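Local coordinates for protein peptidoglycan N-acetylglucosamine deacetylase (Agathobacter rectalis, PDB 5JMU) that probably removes acetyl groups from N-acetylglucosamine residues of peptidoglycan, using a zinc ion held in its NodB-type catalytic domain, at residues Leu24-Gly29 against Val183-Ile188. Sequence-based numbering, arbitrary orientation.
Sequences LTFDDG and VLQHDI. With ZN (zinc ion), chain C.
F26 and Q185 lie side by side on one face of the sheet of the NodB (CE4 polysaccharide deacetylase) fold, a distorted beta/alpha barrel, where residues 24-29 and 183-188 lie on parallel neighbouring strands. Both side chains are buried, and both touch V196 of helix 196-205. With CG of Q185 anti to its carbonyl carbon (chi1 -68°) and the chain extended beyond, OE1 is carried to 3.7 Å from CE1 of F26, the amide plane turned 48° from the ring; a water hydrogen-bonds with OE1 and with the carbonyl O of T25, while NE2 is taken by S192. The parallel ladder runs underneath: Q185 N donates to T25 O at 3.0 Å, and D27 N donates to Q185 O at 2.8 Å. V183 O is gripped twice, by T25 N and by T25 OG1 at 2.6 Å, and OG1 also meets R115. A valine in place of T25 would probably leave V183 O with the backbone N-H alone of this pair and R115 without one of its partners. At the C-terminal ends of the strands, where the zinc sits, D27 projects from the face opposite F26. Its CB packs 3.6 Å from CD2 of H186, its OD1 forms a salt bridge with R115, and its OD2 accepts at 2.6 Å from a zinc-bound water that also lies 2.9 Å from H186 NE2. D156 engages ND1 of that histidine, probably helping to fix the ring's rotation. D28 binds the zinc alongside H76 and H80: its OD1 stands 2.1 Å from the metal, while OD2, at the edge of the H186 ring, accepts from a second zinc-bound water.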
loop_
_atom_site.group_PDB
_atom_site.type_symbol
_atom_site.label_atom_id
_atom_site.label_comp_id
_atom_site.label_asym_id
_atom_site.label_seq_id
_atom_site.Cartn_x
_atom_site.Cartn_y
_atom_site.Cartn_z
ATOM N N LEU A 24 3.666 4.905 -6.293
ATOM C CA LEU A 24 3.812 3.449 -6.393
ATOM C C LEU A 24 3.656 2.873 -4.989
ATOM O O LEU A 24 4.284 3.362 -4.018
ATOM C CB LEU A 24 5.197 3.056 -6.953
ATOM C CG LEU A 24 5.448 3.407 -8.401
ATOM C CD1 LEU A 24 6.911 3.071 -8.759
ATOM C CD2 LEU A 24 4.491 2.625 -9.268
ATOM N N THR A 25 2.796 1.870 -4.845
ATOM C CA THR A 25 2.616 1.236 -3.536
ATOM C C THR A 25 2.702 -0.261 -3.665
ATOM O O THR A 25 2.329 -0.846 -4.687
ATOM C CB THR A 25 1.274 1.614 -2.862
ATOM O OG1 THR A 25 0.155 0.931 -3.487
ATOM C CG2 THR A 25 1.058 3.129 -2.955
ATOM N N PHE A 26 3.167 -0.906 -2.602
ATOM C CA PHE A 26 3.445 -2.349 -2.618
ATOM C C PHE A 26 2.860 -3.015 -1.375
ATOM O O PHE A 26 3.255 -2.658 -0.234
ATOM C CB PHE A 26 4.970 -2.583 -2.683
ATOM C CG PHE A 26 5.591 -1.990 -3.935
ATOM C CD1 PHE A 26 5.563 -2.713 -5.139
ATOM C CD2 PHE A 26 6.145 -0.711 -3.912
ATOM C CE1 PHE A 26 6.072 -2.165 -6.339
ATOM C CE2 PHE A 26 6.672 -0.137 -5.090
ATOM C CZ PHE A 26 6.625 -0.871 -6.308
ATOM N N ASP A 27 2.015 -4.027 -1.604
ATOM C CA ASP A 27 1.366 -4.772 -0.510
ATOM C C ASP A 27 1.991 -6.099 -0.310
ATOM O O ASP A 27 2.533 -6.698 -1.253
ATOM C CB ASP A 27 -0.123 -5.098 -0.799
ATOM C CG ASP A 27 -1.059 -3.929 -0.573
ATOM O OD1 ASP A 27 -0.603 -2.792 -0.374
ATOM O OD2 ASP A 27 -2.276 -4.218 -0.675
ATOM N N ASP A 28 1.851 -6.573 0.920
ATOM C CA ASP A 28 1.995 -7.989 1.317
ATOM C C ASP A 28 3.419 -8.392 1.705
ATOM O O ASP A 28 3.583 -9.446 2.301
ATOM C CB ASP A 28 1.504 -8.969 0.218
ATOM C CG ASP A 28 0.002 -9.121 0.170
ATOM O OD1 ASP A 28 -0.739 -8.242 0.685
ATOM O OD2 ASP A 28 -0.460 -10.048 -0.502
ATOM N N GLY A 29 4.424 -7.576 1.381
ATOM C CA GLY A 29 5.793 -7.851 1.758
ATOM C C GLY A 29 6.064 -7.459 3.204
ATOM O O GLY A 29 5.151 -7.054 3.904
ATOM N N VAL A 183 -0.985 3.435 -7.375
ATOM C CA VAL A 183 -0.849 2.143 -8.069
ATOM C C VAL A 183 -0.732 1.019 -7.053
ATOM O O VAL A 183 0.072 1.172 -6.102
ATOM C CB VAL A 183 0.415 2.154 -8.924
ATOM C CG1 VAL A 183 0.579 0.770 -9.699
ATOM C CG2 VAL A 183 0.387 3.339 -9.925
ATOM N N LEU A 184 -1.523 -0.034 -7.207
ATOM C CA LEU A 184 -1.391 -1.215 -6.368
ATOM C C LEU A 184 -0.539 -2.276 -7.025
ATOM O O LEU A 184 -0.921 -2.788 -8.068
ATOM C CB LEU A 184 -2.782 -1.836 -6.085
ATOM C CG LEU A 184 -2.874 -3.199 -5.378
ATOM C CD1 LEU A 184 -2.264 -3.061 -3.947
ATOM C CD2 LEU A 184 -4.319 -3.643 -5.277
ATOM N N GLN A 185 0.606 -2.606 -6.432
ATOM C CA GLN A 185 1.359 -3.804 -6.779
ATOM C C GLN A 185 1.659 -4.583 -5.497
ATOM O O GLN A 185 1.427 -4.099 -4.377
ATOM C CB GLN A 185 2.679 -3.498 -7.496
ATOM C CG GLN A 185 2.496 -2.923 -8.899
ATOM C CD GLN A 185 3.836 -2.508 -9.491
ATOM O OE1 GLN A 185 4.248 -1.331 -9.401
ATOM N NE2 GLN A 185 4.542 -3.480 -10.101
ATOM N N HIS A 186 2.223 -5.779 -5.664
ATOM C CA HIS A 186 2.569 -6.614 -4.537
ATOM C C HIS A 186 4.029 -6.975 -4.653
ATOM O O HIS A 186 4.412 -7.657 -5.625
ATOM C CB HIS A 186 1.706 -7.894 -4.542
ATOM C CG HIS A 186 0.245 -7.633 -4.269
ATOM N ND1 HIS A 186 -0.612 -7.112 -5.219
ATOM C CD2 HIS A 186 -0.504 -7.819 -3.151
ATOM C CE1 HIS A 186 -1.824 -6.984 -4.700
ATOM N NE2 HIS A 186 -1.790 -7.408 -3.446
ATOM N N ASP A 187 4.855 -6.575 -3.689
ATOM C CA ASP A 187 6.294 -6.858 -3.870
ATOM C C ASP A 187 6.683 -8.308 -3.555
ATOM O O ASP A 187 7.854 -8.685 -3.710
ATOM C CB ASP A 187 7.202 -5.878 -3.063
ATOM C CG ASP A 187 6.929 -5.859 -1.562
ATOM O OD1 ASP A 187 5.747 -5.788 -1.166
ATOM O OD2 ASP A 187 7.898 -5.835 -0.744
ATOM N N ILE A 188 5.706 -9.134 -3.168
ATOM C CA ILE A 188 5.949 -10.569 -3.041
ATOM C C ILE A 188 5.821 -11.316 -4.373
ATOM O O ILE A 188 6.048 -12.530 -4.423
ATOM C CB ILE A 188 4.977 -11.202 -2.030
ATOM C CG1 ILE A 188 3.534 -10.874 -2.413
ATOM C CG2 ILE A 188 5.325 -10.752 -0.613
ATOM C CD1 ILE A 188 2.530 -11.854 -1.778
HETATM ZN ZN ZN C . -2.835 -7.970 0.775
HETATM O O HOH W 1 2.965 0.208 -7.402
HETATM O O HOH W 2 4.877 -4.673 1.132
HETATM O O HOH W 3 -2.837 -6.734 -0.870
HETATM O O HOH W 4 -3.075 -9.504 -0.658
HETATM O O HOH W 5 -4.998 -7.788 0.750
#